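Local coordinates for cellulosomal scaffoldin adaptor protein B (Acetivibrio cellulolyticus, PDB 3BWZ) that serves as an adaptor scaffoldin of the cellulosome, represented here by a type II cohesin module, a domain family that binds dockerin modules in cellulosome assembly, at residues Leu89-Ala94 with Thr112-Lys117; Ala16-Ile21 with Leu121-Ser126; Asn40-Pro45 with Ser129-Thr134; Ser5-Val10 with Ile26-Ile31. One frame throughout, in Å; residues are numbered along the deposited sequence.

Contact 1 of 4, residues Leu89-Ala94 with Thr112-Lys117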
loop_
_atom_site.group_PDB
_atom_site.type_symbol
_atom_site.label_atom_id
_atom_site.label_comp_id
_atom_site.label_asym_id
_atom_site.label_seq_id
_atom_site.Cartn_x
_atom_site.Cartn_y
_atom_site.Cartn_z
ATOM N N LEU A 89 -8.391 2.957 3.153
ATOM C CA LEU A 89 -8.249 1.654 2.523
ATOM C C LEU A 89 -7.530 0.766 3.542
ATOM O O LEU A 89 -6.379 1.025 3.891
ATOM C CB LEU A 89 -7.398 1.731 1.242
ATOM C CG LEU A 89 -7.797 2.799 0.220
ATOM C CD1 LEU A 89 -6.822 2.771 -0.970
ATOM C CD2 LEU A 89 -9.233 2.613 -0.251
ATOM N N ASN A 90 -8.195 -0.285 3.997
ATOM C CA ASN A 90 -7.615 -1.229 4.966
ATOM C C ASN A 90 -7.588 -2.579 4.266
ATOM O O ASN A 90 -8.626 -3.078 3.876
ATOM C CB ASN A 90 -8.484 -1.230 6.244
ATOM C CG ASN A 90 -7.990 -2.134 7.397
ATOM O OD1 ASN A 90 -8.303 -1.845 8.617
ATOM N ND2 ASN A 90 -7.481 -3.260 7.097
ATOM N N PHE A 91 -6.409 -3.152 4.074
ATOM C CA PHE A 91 -6.316 -4.394 3.348
ATOM C C PHE A 91 -5.202 -5.257 3.876
ATOM O O PHE A 91 -4.253 -4.783 4.491
ATOM C CB PHE A 91 -6.151 -4.148 1.835
ATOM C CG PHE A 91 -4.950 -3.310 1.478
ATOM C CD1 PHE A 91 -3.728 -3.884 1.176
ATOM C CD2 PHE A 91 -5.052 -1.912 1.441
ATOM C CE1 PHE A 91 -2.634 -3.083 0.870
ATOM C CE2 PHE A 91 -3.969 -1.121 1.113
ATOM C CZ PHE A 91 -2.772 -1.729 0.817
ATOM N N SER A 92 -5.350 -6.557 3.611
ATOM C CA SER A 92 -4.386 -7.558 4.019
ATOM C C SER A 92 -4.060 -8.432 2.827
ATOM O O SER A 92 -4.964 -8.805 2.074
ATOM C CB SER A 92 -4.938 -8.424 5.157
ATOM O OG SER A 92 -3.932 -9.308 5.649
ATOM N N LYS A 93 -2.782 -8.777 2.683
ATOM C CA LYS A 93 -2.299 -9.599 1.595
ATOM C C LYS A 93 -1.166 -10.423 2.146
ATOM O O LYS A 93 -0.148 -9.863 2.551
ATOM C CB LYS A 93 -1.802 -8.642 0.482
ATOM C CG LYS A 93 -1.425 -9.232 -0.810
ATOM C CD LYS A 93 -1.132 -8.138 -1.838
ATOM C CE LYS A 93 -0.816 -8.745 -3.140
ATOM N NZ LYS A 93 -0.629 -7.689 -4.133
ATOM N N ALA A 94 -1.325 -11.741 2.170
ATOM C CA ALA A 94 -0.356 -12.583 2.849
ATOM C C ALA A 94 -0.385 -14.006 2.340
ATOM O O ALA A 94 -1.438 -14.567 2.060
ATOM C CB ALA A 94 -0.576 -12.544 4.368
ATOM N N THR A 112 7.505 -4.499 -4.590
ATOM C CA THR A 112 6.257 -3.752 -4.486
ATOM C C THR A 112 5.171 -4.718 -4.056
ATOM O O THR A 112 4.873 -5.673 -4.779
ATOM C CB THR A 112 5.910 -3.091 -5.846
ATOM O OG1 THR A 112 6.988 -2.223 -6.227
ATOM C CG2 THR A 112 4.592 -2.341 -5.801
ATOM N N VAL A 113 4.600 -4.493 -2.886
ATOM C CA VAL A 113 3.610 -5.405 -2.370
ATOM C C VAL A 113 2.248 -5.220 -3.015
ATOM O O VAL A 113 1.479 -6.169 -3.061
ATOM C CB VAL A 113 3.513 -5.347 -0.831
ATOM C CG1 VAL A 113 4.815 -5.734 -0.185
ATOM C CG2 VAL A 113 3.053 -4.054 -0.314
ATOM N N ALA A 114 1.940 -4.003 -3.446
ATOM C CA ALA A 114 0.629 -3.658 -3.959
ATOM C C ALA A 114 0.743 -2.296 -4.599
ATOM O O ALA A 114 1.656 -1.522 -4.286
ATOM C CB ALA A 114 -0.399 -3.625 -2.797
ATOM N N VAL A 115 -0.228 -1.996 -5.460
ATOM C CA VAL A 115 -0.319 -0.719 -6.125
ATOM C C VAL A 115 -1.737 -0.183 -5.956
ATOM O O VAL A 115 -2.717 -0.913 -6.128
ATOM C CB VAL A 115 0.003 -0.915 -7.615
ATOM C CG1 VAL A 115 -0.231 0.303 -8.420
ATOM C CG2 VAL A 115 1.428 -1.376 -7.784
ATOM N N VAL A 116 -1.828 1.100 -5.610
ATOM C CA VAL A 116 -3.115 1.792 -5.582
ATOM C C VAL A 116 -3.015 2.958 -6.541
ATOM O O VAL A 116 -2.192 3.849 -6.367
ATOM C CB VAL A 116 -3.523 2.284 -4.165
ATOM C CG1 VAL A 116 -4.898 2.976 -4.249
ATOM C CG2 VAL A 116 -3.545 1.127 -3.199
ATOM N N LYS A 117 -3.881 2.952 -7.552
ATOM C CA LYS A 117 -3.980 4.038 -8.496
ATOM C C LYS A 117 -5.067 5.003 -8.043
ATOM O O LYS A 117 -6.127 4.596 -7.599
ATOM C CB LYS A 117 -4.265 3.488 -9.880
ATOM C CG LYS A 117 -3.061 2.752 -10.440
ATOM C CD LYS A 117 -3.391 1.991 -11.705
ATOM C CE LYS A 117 -2.169 1.395 -12.322
ATOM N NZ LYS A 117 -1.330 2.412 -13.004
#
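Lys93 sends its side chain from one sheet of the cohesin sandwich to the backbone of Val113 in the other. The strand axes come no closer than 9.0 Å, too far for backbone pairing, and run at 145° to each other, so side chains must bridge the layers. Lys93 CB starts in this direction, with CG anti to the backbone N (chi1 -172°), and every later torsion is also extended, giving the chain its full length. CB and CG lead off toward the other layer without meeting the 112-117 segment; the side chain also packs on Gln78 of strand 77-83. Lys93 CD then passes Val113 O at 3.5 Å, CE lies at the same distance from that oxygen, and NZ donates to Val113 O at 2.8 Å. The donor sits in the carbonyl plane with a C=O...N angle of 155°. Val113 has backbone torsions near helical values, unlike its extended neighbours, a local departure from regular strand geometry at the residue that offers the acceptor.

The remaining contacts are apolar. Phe91 CE1 is 4.3 Å from Ala114 CB, approaching obliquely to the ring, while Leu89 CD1 and Val116 CG1 meet tip to tip at 3.8 Å. Ile26 and Met41 also pack on Phe91, filling the core around it. All six touching residues are buried. The chemistry thus combines hydrocarbon packing with a buried ammonium-to-carbonyl bond: the aliphatic stem of Lys93 crosses the core, and its probably charged tip finds a peptide dipole to offset part of the cost of burial.

Contact 2 of 4, residues Ala16-Ile21 with Leu121-Ser126; sequences ASVGEI and LKEETS
Ala16 and Glu123 form the close part of this junction between two loops. Glu123 OE2 lies only 2.6 Å from Ala16 O and also approaches Ser17 CA at 3.4 Å. The torsions explain the reach: CG is anti to the backbone N (chi1 -169°), and a bend at chi2 (74°) turns the carboxylate toward Ala16 O, with OE2 close to the plane of that peptide. Side chains of Asn166, Met169 and Lys171 touch Glu123 as well, so the acid lies within a cluster of chain segments.

Val18 makes the looser, more exposed side of the contact. Its two methyl groups divide the work: CG1 rests 3.7 Å from Leu121 O, whereas CG2 is 4.0 Å from Glu123 CB, the two side chains crossing obliquely. Leu121 is likewise exposed; its CB is directed away, and it is the carbonyl oxygen that meets Val18. Contacts here are apolar or long, in contrast to the close oxygen approach at Ala16.

The 16-21 loop has its own internal bracing. Ser17 to Glu20 forms a type II beta turn, closed by Glu20 N to Ser17 O at 3.0 Å. Glu20 OE2 also accepts from Ser17 N at 2.9 Å, met from above the carboxylate plane with an N-H...O angle of 164°, while OE1 of the same acid forms a salt bridge with Lys13.

The first loop joins strands 6-11 and 21-29, and the second leads from strand 111-120 to strand 126-130. Ala16 packs on Val120 and Ile165, at the ends of strands 111-120 and 158-165.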
loop_
_atom_site.group_PDB
_atom_site.type_symbol
_atom_site.label_atom_id
_atom_site.label_comp_id
_atom_site.label_asym_id
_atom_site.label_seq_id
_atom_site.Cartn_x
_atom_site.Cartn_y
_atom_site.Cartn_z
ATOM N N ALA A 16 0.437 16.285 -11.062
ATOM C CA ALA A 16 -0.542 15.598 -11.899
ATOM C C ALA A 16 -1.745 16.516 -12.064
ATOM O O ALA A 16 -2.281 17.041 -11.102
ATOM C CB ALA A 16 -0.961 14.277 -11.239
ATOM N N SER A 17 -2.180 16.657 -13.305
ATOM C CA SER A 17 -3.341 17.476 -13.626
ATOM C C SER A 17 -4.644 16.755 -13.290
ATOM O O SER A 17 -4.676 15.542 -13.110
ATOM C CB SER A 17 -3.335 17.846 -15.094
ATOM O OG SER A 17 -2.142 18.536 -15.411
ATOM N N VAL A 18 -5.722 17.520 -13.218
ATOM C CA VAL A 18 -7.039 16.943 -13.032
ATOM C C VAL A 18 -7.246 15.842 -14.071
ATOM O O VAL A 18 -6.906 15.986 -15.249
ATOM C CB VAL A 18 -8.120 18.004 -13.133
ATOM C CG1 VAL A 18 -9.484 17.374 -13.022
ATOM C CG2 VAL A 18 -7.913 19.055 -12.030
ATOM N N GLY A 19 -7.793 14.735 -13.593
ATOM C CA GLY A 19 -8.112 13.612 -14.425
ATOM C C GLY A 19 -6.992 12.612 -14.626
ATOM O O GLY A 19 -7.237 11.499 -15.105
ATOM N N GLU A 20 -5.763 12.985 -14.310
ATOM C CA GLU A 20 -4.676 12.051 -14.462
ATOM C C GLU A 20 -4.733 10.950 -13.404
ATOM O O GLU A 20 -5.328 11.108 -12.335
ATOM C CB GLU A 20 -3.337 12.769 -14.343
ATOM C CG GLU A 20 -2.935 13.555 -15.547
ATOM C CD GLU A 20 -1.488 14.020 -15.450
ATOM O OE1 GLU A 20 -0.583 13.202 -15.201
ATOM O OE2 GLU A 20 -1.257 15.201 -15.614
ATOM N N ILE A 21 -4.039 9.852 -13.704
ATOM C CA ILE A 21 -3.868 8.763 -12.753
ATOM C C ILE A 21 -2.484 8.875 -12.109
ATOM O O ILE A 21 -1.468 8.974 -12.813
ATOM C CB ILE A 21 -4.030 7.386 -13.440
ATOM C CG1 ILE A 21 -5.378 7.304 -14.160
ATOM C CG2 ILE A 21 -3.872 6.262 -12.414
ATOM C CD1 ILE A 21 -6.591 7.622 -13.320
ATOM N N LEU A 121 -9.075 14.238 -8.804
ATOM C CA LEU A 121 -10.354 14.951 -8.927
ATOM C C LEU A 121 -10.169 16.467 -8.916
ATOM O O LEU A 121 -10.901 17.191 -9.600
ATOM C CB LEU A 121 -11.298 14.578 -7.783
ATOM C CG LEU A 121 -11.582 13.080 -7.626
ATOM C CD1 LEU A 121 -12.555 12.826 -6.455
ATOM C CD2 LEU A 121 -12.088 12.460 -8.926
ATOM N N LYS A 122 -9.237 16.925 -8.083
ATOM C CA LYS A 122 -8.981 18.353 -7.852
ATOM C C LYS A 122 -7.496 18.593 -7.816
ATOM O O LYS A 122 -6.754 17.767 -7.290
ATOM C CB LYS A 122 -9.585 18.814 -6.510
ATOM C CG LYS A 122 -11.053 18.572 -6.369
ATOM C CD LYS A 122 -11.614 19.174 -5.080
ATOM C CE LYS A 122 -11.676 20.683 -5.094
ATOM N NZ LYS A 122 -12.590 21.194 -6.156
ATOM N N GLU A 123 -7.082 19.732 -8.348
ATOM C CA GLU A 123 -5.702 20.126 -8.355
ATOM C C GLU A 123 -5.355 20.866 -7.077
ATOM O O GLU A 123 -5.554 22.066 -6.956
ATOM C CB GLU A 123 -5.451 20.991 -9.591
ATOM C CG GLU A 123 -4.008 21.272 -9.904
ATOM C CD GLU A 123 -3.269 20.114 -10.463
ATOM O OE1 GLU A 123 -2.058 20.247 -10.703
ATOM O OE2 GLU A 123 -3.876 19.045 -10.658
ATOM N N GLU A 124 -4.886 20.118 -6.096
ATOM C CA GLU A 124 -4.623 20.602 -4.760
ATOM C C GLU A 124 -3.534 19.734 -4.156
ATOM O O GLU A 124 -3.573 18.516 -4.309
ATOM C CB GLU A 124 -5.922 20.442 -3.948
ATOM C CG GLU A 124 -5.947 20.725 -2.473
ATOM C CD GLU A 124 -7.361 20.482 -1.912
ATOM O OE1 GLU A 124 -7.475 20.143 -0.727
ATOM O OE2 GLU A 124 -8.332 20.575 -2.701
ATOM N N THR A 125 -2.631 20.323 -3.392
ATOM C CA THR A 125 -1.623 19.559 -2.694
ATOM C C THR A 125 -2.327 18.583 -1.754
ATOM O O THR A 125 -3.207 18.979 -0.990
ATOM C CB THR A 125 -0.718 20.493 -1.877
ATOM O OG1 THR A 125 -0.264 21.544 -2.735
ATOM C CG2 THR A 125 0.465 19.730 -1.265
ATOM N N SER A 126 -1.929 17.322 -1.757
ATOM C CA SER A 126 -2.628 16.317 -0.973
ATOM C C SER A 126 -1.705 15.139 -0.664
ATOM O O SER A 126 -0.812 14.799 -1.428
ATOM C CB SER A 126 -3.842 15.858 -1.786
ATOM O OG SER A 126 -4.807 15.178 -0.991
#

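Contact 3 of 4, residues Asn40-Pro45 with Ser129-Thr134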
loop_
_atom_site.group_PDB
_atom_site.type_symbol
_atom_site.label_atom_id
_atom_site.label_comp_id
_atom_site.label_asym_id
_atom_site.label_seq_id
_atom_site.Cartn_x
_atom_site.Cartn_y
_atom_site.Cartn_z
ATOM N N ASN A 40 -3.079 0.156 6.366
ATOM C CA ASN A 40 -4.181 1.094 6.499
ATOM C C ASN A 40 -3.757 2.409 5.883
ATOM O O ASN A 40 -2.945 3.135 6.463
ATOM C CB ASN A 40 -4.531 1.254 7.984
ATOM C CG ASN A 40 -5.787 2.032 8.210
ATOM O OD1 ASN A 40 -5.754 3.198 8.711
ATOM N ND2 ASN A 40 -6.903 1.451 7.844
ATOM N N MET A 41 -4.327 2.704 4.722
ATOM C CA MET A 41 -3.987 3.889 3.940
ATOM C C MET A 41 -5.078 4.934 4.081
ATOM O O MET A 41 -6.266 4.620 4.170
ATOM C CB MET A 41 -3.830 3.576 2.482
ATOM C CG MET A 41 -2.634 2.744 2.204
ATOM S SD MET A 41 -2.511 2.276 0.489
ATOM C CE MET A 41 -2.186 3.833 -0.328
ATOM N N LYS A 42 -4.673 6.199 4.065
ATOM C CA LYS A 42 -5.572 7.343 4.140
ATOM C C LYS A 42 -5.284 8.308 3.000
ATOM O O LYS A 42 -4.142 8.599 2.679
ATOM C CB LYS A 42 -5.387 8.051 5.487
ATOM C CG LYS A 42 -6.259 9.267 5.730
ATOM C CD LYS A 42 -7.691 8.899 6.033
ATOM C CE LYS A 42 -8.560 10.122 6.224
ATOM N NZ LYS A 42 -8.746 10.882 4.958
ATOM N N TYR A 43 -6.351 8.795 2.395
ATOM C CA TYR A 43 -6.270 9.806 1.339
ATOM C C TYR A 43 -7.453 10.742 1.497
ATOM O O TYR A 43 -8.396 10.440 2.237
ATOM C CB TYR A 43 -6.230 9.163 -0.067
ATOM C CG TYR A 43 -7.493 8.416 -0.399
ATOM C CD1 TYR A 43 -8.519 9.011 -1.106
ATOM C CD2 TYR A 43 -7.693 7.134 0.066
ATOM C CE1 TYR A 43 -9.705 8.351 -1.365
ATOM C CE2 TYR A 43 -8.878 6.447 -0.188
ATOM C CZ TYR A 43 -9.886 7.057 -0.896
ATOM O OH TYR A 43 -11.068 6.383 -1.099
ATOM N N ASP A 44 -7.418 11.870 0.790
ATOM C CA ASP A 44 -8.491 12.847 0.864
ATOM C C ASP A 44 -9.460 12.555 -0.267
ATOM O O ASP A 44 -9.121 12.747 -1.424
ATOM C CB ASP A 44 -7.924 14.276 0.739
ATOM C CG ASP A 44 -8.989 15.336 0.852
ATOM O OD1 ASP A 44 -10.194 15.011 0.699
ATOM O OD2 ASP A 44 -8.611 16.506 1.084
ATOM N N PRO A 45 -10.669 12.068 0.050
ATOM C CA PRO A 45 -11.568 11.631 -1.001
ATOM C C PRO A 45 -12.207 12.773 -1.790
ATOM O O PRO A 45 -12.837 12.512 -2.797
ATOM C CB PRO A 45 -12.630 10.854 -0.225
ATOM C CG PRO A 45 -12.663 11.513 1.112
ATOM C CD PRO A 45 -11.243 11.869 1.396
ATOM N N SER A 129 -1.232 8.617 2.866
ATOM C CA SER A 129 -0.539 8.243 4.080
ATOM C C SER A 129 -0.867 6.821 4.504
ATOM O O SER A 129 -1.818 6.210 4.009
ATOM C CB SER A 129 -0.922 9.134 5.240
ATOM O OG SER A 129 -2.286 9.259 5.386
ATOM N N PHE A 130 -0.065 6.308 5.439
ATOM C CA PHE A 130 -0.491 5.183 6.269
ATOM C C PHE A 130 -0.842 5.779 7.609
ATOM O O PHE A 130 -0.178 6.704 8.068
ATOM C CB PHE A 130 0.628 4.195 6.511
ATOM C CG PHE A 130 1.063 3.420 5.309
ATOM C CD1 PHE A 130 2.406 3.293 5.006
ATOM C CD2 PHE A 130 0.147 2.695 4.575
ATOM C CE1 PHE A 130 2.836 2.525 3.963
ATOM C CE2 PHE A 130 0.568 1.924 3.500
ATOM C CZ PHE A 130 1.933 1.837 3.205
ATOM N N GLU A 131 -1.868 5.253 8.273
ATOM C CA GLU A 131 -2.362 5.818 9.547
ATOM C C GLU A 131 -2.706 4.707 10.529
ATOM O O GLU A 131 -3.303 3.707 10.134
ATOM C CB GLU A 131 -3.602 6.682 9.295
ATOM C CG GLU A 131 -3.284 8.017 8.598
ATOM C CD GLU A 131 -4.335 9.100 8.862
ATOM O OE1 GLU A 131 -3.961 10.289 8.935
ATOM O OE2 GLU A 131 -5.533 8.770 9.009
ATOM N N ASP A 132 -2.404 4.920 11.801
ATOM C CA ASP A 132 -2.907 4.052 12.849
ATOM C C ASP A 132 -4.457 4.109 12.882
ATOM O O ASP A 132 -5.096 5.030 12.352
ATOM C CB ASP A 132 -2.261 4.393 14.191
ATOM C CG ASP A 132 -0.828 3.904 14.326
ATOM O OD1 ASP A 132 -0.322 3.099 13.520
ATOM O OD2 ASP A 132 -0.224 4.325 15.340
ATOM N N THR A 133 -5.060 3.059 13.431
ATOM C CA THR A 133 -6.486 2.866 13.403
ATOM C C THR A 133 -6.887 1.927 14.528
ATOM O O THR A 133 -6.152 0.995 14.883
ATOM C CB THR A 133 -6.916 2.247 12.062
ATOM O OG1 THR A 133 -8.235 1.712 12.184
ATOM C CG2 THR A 133 -5.954 1.136 11.583
ATOM N N THR A 134 -8.071 2.140 15.079
ATOM C CA THR A 134 -8.546 1.284 16.151
ATOM C C THR A 134 -8.734 -0.168 15.713
ATOM O O THR A 134 -8.697 -1.067 16.551
ATOM C CB THR A 134 -9.847 1.807 16.753
ATOM O OG1 THR A 134 -10.832 1.907 15.737
ATOM C CG2 THR A 134 -9.657 3.164 17.388
#
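Antiparallel pairing of strands 34-42 and 126-130 brings Met41 opposite Phe130 and Lys42 opposite Ser129 in the cohesin sheet. Lys42 and Ser129 are the hydrogen-bonded pair: Lys42 N donates to Ser129 O at 2.9 Å, and Ser129 N returns a nearly straight bond to Lys42 O at the same length, with an N-H...O angle of 172°. Beyond the last bridge, Glu131 N still reaches Asn40 O at 3.0 Å, extending the connection into the loop.

Met41 and Phe130 are the non-hydrogen-bonded pair and share the buried face. Met41 CG meets Phe130 CE2 at 3.6 Å, obliquely to the ring. At the ring edge and in its plane lies Asn40 O, 3.6 Å from Phe130 CD2.

Lys42 and Ser129 occupy the other, more open face. Glu131 comes across the stem of Lys42, placing OE2 3.4 Å from CG, but the charged ends do not meet: NZ and OE2 are 5.6 Å apart. Bends at chi2 (75°) and chi4 (68°) instead take Lys42 NZ to Tyr43 O, and it bonds to Lys86 O too, so two carbonyls hold the ammonium. Farther along the loop, Thr133 CG2 covers Asn40 CG at 3.5 Å; the hydroxyl of Thr133 turns instead to Ser135 N.

Strand 88-94 borders the other side of strand 34-42, where Met41 bonds to Leu89 through the backbone. Strand 158-165 borders strand 126-130 and packs Val159 on Phe130.

Contact 4 of 4, residues Ser5-Val10 with Ile26-Ile31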
loop_
_atom_site.group_PDB
_atom_site.type_symbol
_atom_site.label_atom_id
_atom_site.label_comp_id
_atom_site.label_asym_id
_atom_site.label_seq_id
_atom_site.Cartn_x
_atom_site.Cartn_y
_atom_site.Cartn_z
ATOM N N SER A 5 15.971 -1.071 6.432
ATOM C CA SER A 5 14.740 -1.786 6.204
ATOM C C SER A 5 13.590 -0.795 6.242
ATOM O O SER A 5 13.550 0.050 7.128
ATOM C CB SER A 5 14.545 -2.852 7.273
ATOM O OG SER A 5 15.547 -3.861 7.197
ATOM N N SER A 6 12.673 -0.876 5.289
ATOM C CA SER A 6 11.635 0.134 5.191
ATOM C C SER A 6 10.427 -0.348 4.405
ATOM O O SER A 6 10.500 -1.299 3.619
ATOM C CB SER A 6 12.164 1.407 4.527
ATOM O OG SER A 6 12.584 1.129 3.194
ATOM N N ILE A 7 9.329 0.382 4.600
ATOM C CA ILE A 7 8.171 0.350 3.709
ATOM C C ILE A 7 7.884 1.800 3.357
ATOM O O ILE A 7 8.000 2.684 4.215
ATOM C CB ILE A 7 6.966 -0.361 4.352
ATOM C CG1 ILE A 7 5.798 -0.455 3.360
ATOM C CG2 ILE A 7 6.557 0.275 5.671
ATOM C CD1 ILE A 7 4.680 -1.406 3.821
ATOM N N GLU A 8 7.535 2.050 2.099
ATOM C CA GLU A 8 7.350 3.392 1.577
ATOM C C GLU A 8 6.199 3.430 0.609
ATOM O O GLU A 8 6.013 2.512 -0.186
ATOM C CB GLU A 8 8.624 3.862 0.850
ATOM C CG GLU A 8 8.570 5.324 0.368
ATOM C CD GLU A 8 9.869 5.865 -0.195
ATOM O OE1 GLU A 8 10.846 5.126 -0.278
ATOM O OE2 GLU A 8 9.883 7.062 -0.570
ATOM N N ILE A 9 5.478 4.541 0.598
ATOM C CA ILE A 9 4.515 4.841 -0.451
ATOM C C ILE A 9 5.212 5.722 -1.484
ATOM O O ILE A 9 5.616 6.819 -1.177
ATOM C CB ILE A 9 3.262 5.544 0.077
ATOM C CG1 ILE A 9 2.649 4.780 1.243
ATOM C CG2 ILE A 9 2.274 5.802 -1.045
ATOM C CD1 ILE A 9 1.467 5.512 1.927
ATOM N N VAL A 10 5.367 5.194 -2.690
ATOM C CA VAL A 10 6.123 5.797 -3.766
ATOM C C VAL A 10 5.179 6.166 -4.899
ATOM O O VAL A 10 4.488 5.304 -5.399
ATOM C CB VAL A 10 7.257 4.807 -4.274
ATOM C CG1 VAL A 10 8.051 5.407 -5.424
ATOM C CG2 VAL A 10 8.181 4.438 -3.106
ATOM N N ILE A 26 3.471 0.542 -3.172
ATOM C CA ILE A 26 3.820 0.266 -1.792
ATOM C C ILE A 26 5.035 -0.648 -1.813
ATOM O O ILE A 26 4.936 -1.824 -2.151
ATOM C CB ILE A 26 2.679 -0.370 -1.004
ATOM C CG1 ILE A 26 1.410 0.499 -1.015
ATOM C CG2 ILE A 26 3.152 -0.614 0.425
ATOM C CD1 ILE A 26 0.200 -0.220 -0.657
ATOM N N ASN A 27 6.196 -0.082 -1.501
ATOM C CA ASN A 27 7.480 -0.726 -1.704
ATOM C C ASN A 27 8.139 -1.049 -0.384
ATOM O O ASN A 27 8.287 -0.170 0.473
ATOM C CB ASN A 27 8.429 0.150 -2.533
ATOM C CG ASN A 27 7.952 0.336 -3.944
ATOM O OD1 ASN A 27 7.006 -0.296 -4.386
ATOM N ND2 ASN A 27 8.598 1.240 -4.666
ATOM N N ILE A 28 8.577 -2.294 -0.246
ATOM C CA ILE A 28 9.378 -2.711 0.890
ATOM C C ILE A 28 10.825 -2.918 0.472
ATOM O O ILE A 28 11.082 -3.260 -0.677
ATOM C CB ILE A 28 8.815 -3.971 1.611
ATOM C CG1 ILE A 28 8.896 -5.232 0.739
ATOM C CG2 ILE A 28 7.396 -3.730 2.094
ATOM C CD1 ILE A 28 8.570 -6.528 1.496
ATOM N N LYS A 29 11.723 -2.713 1.414
ATOM C CA LYS A 29 13.134 -2.955 1.237
ATOM C C LYS A 29 13.688 -3.690 2.449
ATOM O O LYS A 29 13.542 -3.234 3.583
ATOM C CB LYS A 29 13.886 -1.637 1.095
ATOM C CG LYS A 29 15.332 -1.753 0.777
ATOM C CD LYS A 29 15.948 -0.402 0.488
ATOM C CE LYS A 29 16.630 0.250 1.688
ATOM N NZ LYS A 29 15.673 0.611 2.777
ATOM N N ASN A 30 14.369 -4.802 2.185
ATOM C CA ASN A 30 15.118 -5.521 3.206
ATOM C C ASN A 30 14.286 -5.898 4.404
ATOM O O ASN A 30 14.731 -5.766 5.534
ATOM C CB ASN A 30 16.357 -4.725 3.630
ATOM C CG ASN A 30 17.273 -4.445 2.478
ATOM O OD1 ASN A 30 17.492 -5.307 1.626
ATOM N ND2 ASN A 30 17.779 -3.227 2.411
ATOM N N ILE A 31 13.089 -6.420 4.163
ATOM C CA ILE A 31 12.249 -6.924 5.245
ATOM C C ILE A 31 12.490 -8.429 5.346
ATOM O O ILE A 31 12.050 -9.207 4.492
ATOM C CB ILE A 31 10.763 -6.616 5.042
ATOM C CG1 ILE A 31 10.526 -5.104 4.839
ATOM C CG2 ILE A 31 9.972 -7.179 6.221
ATOM C CD1 ILE A 31 10.914 -4.239 6.025
HETATM O O HOH W 1 10.868 0.899 1.088
HETATM O O HOH W 2 14.548 2.766 2.278
#
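Backbone hydrogen bonds join Ser6 with Lys29 and Glu8 with Asn27, two reciprocal pairs. Ser6 N donates to Lys29 O at 3.0 Å and Lys29 N to Ser6 O at 2.9 Å. Asn27 N points almost straight at Glu8 O, with an N-H...O angle of 173°, and Glu8 N answers to Asn27 O. Between and beyond these pairs, alpha hydrogens complete the polar seam, as where Ser5 CA lies 3.2 Å from Lys29 O.

Side-chain and water bonds extend the polar contact. Ser5 OG donates to Asn30 O at 2.7 Å from above the carbonyl plane. Ser6 OG stands between its backbone N and carbonyl carbon (chi1 62°), where it shares water 1 with Asn27 O. Ser6 OG is 2.7 Å from the O of water 1, which donates to Asn27 O.

The pairing belongs to the beta hairpin of strands 6-11 and 21-29, whose axes run at 154° in this region. Strand 158-165 flanks strand 6-11 in parallel, and strand 111-120 flanks the other hairpin arm, which Asn27 OD1 joins through Thr112 OG1.

Apolar contacts occupy the face carrying Ile7, Ile26 and Ile28, directed at the sandwich core. Ile7 and Ile26 run alongside each other in the same direction, with CD1 of Ile7 3.8 Å from CG2 of Ile26. Ile28 CG2 packs against Ile7 CG1 at 3.9 Å, and Leu39 of the facing sheet packs on both Ile7 and Ile26.

From the N terminus, contact 4 closes first, returning strand 21-29 onto strand 6-11. Contact 2 opens at the turn of that hairpin, so the two cross, and it closes some hundred residues later after strand 111-120. Contact 3 opens at the end of strand 34-42 and closes last, crossing contact 2. Contact 1 falls within the loops of both, but follows contact 4 in series. Contacts 3 and 4 pair neighbours within the sheets, contact 1 spans the core between them, and contact 2 joins loops at one end. Ile26 meets Phe91, Met41 and Phe130, bringing contacts 1, 3 and 4 together in the core.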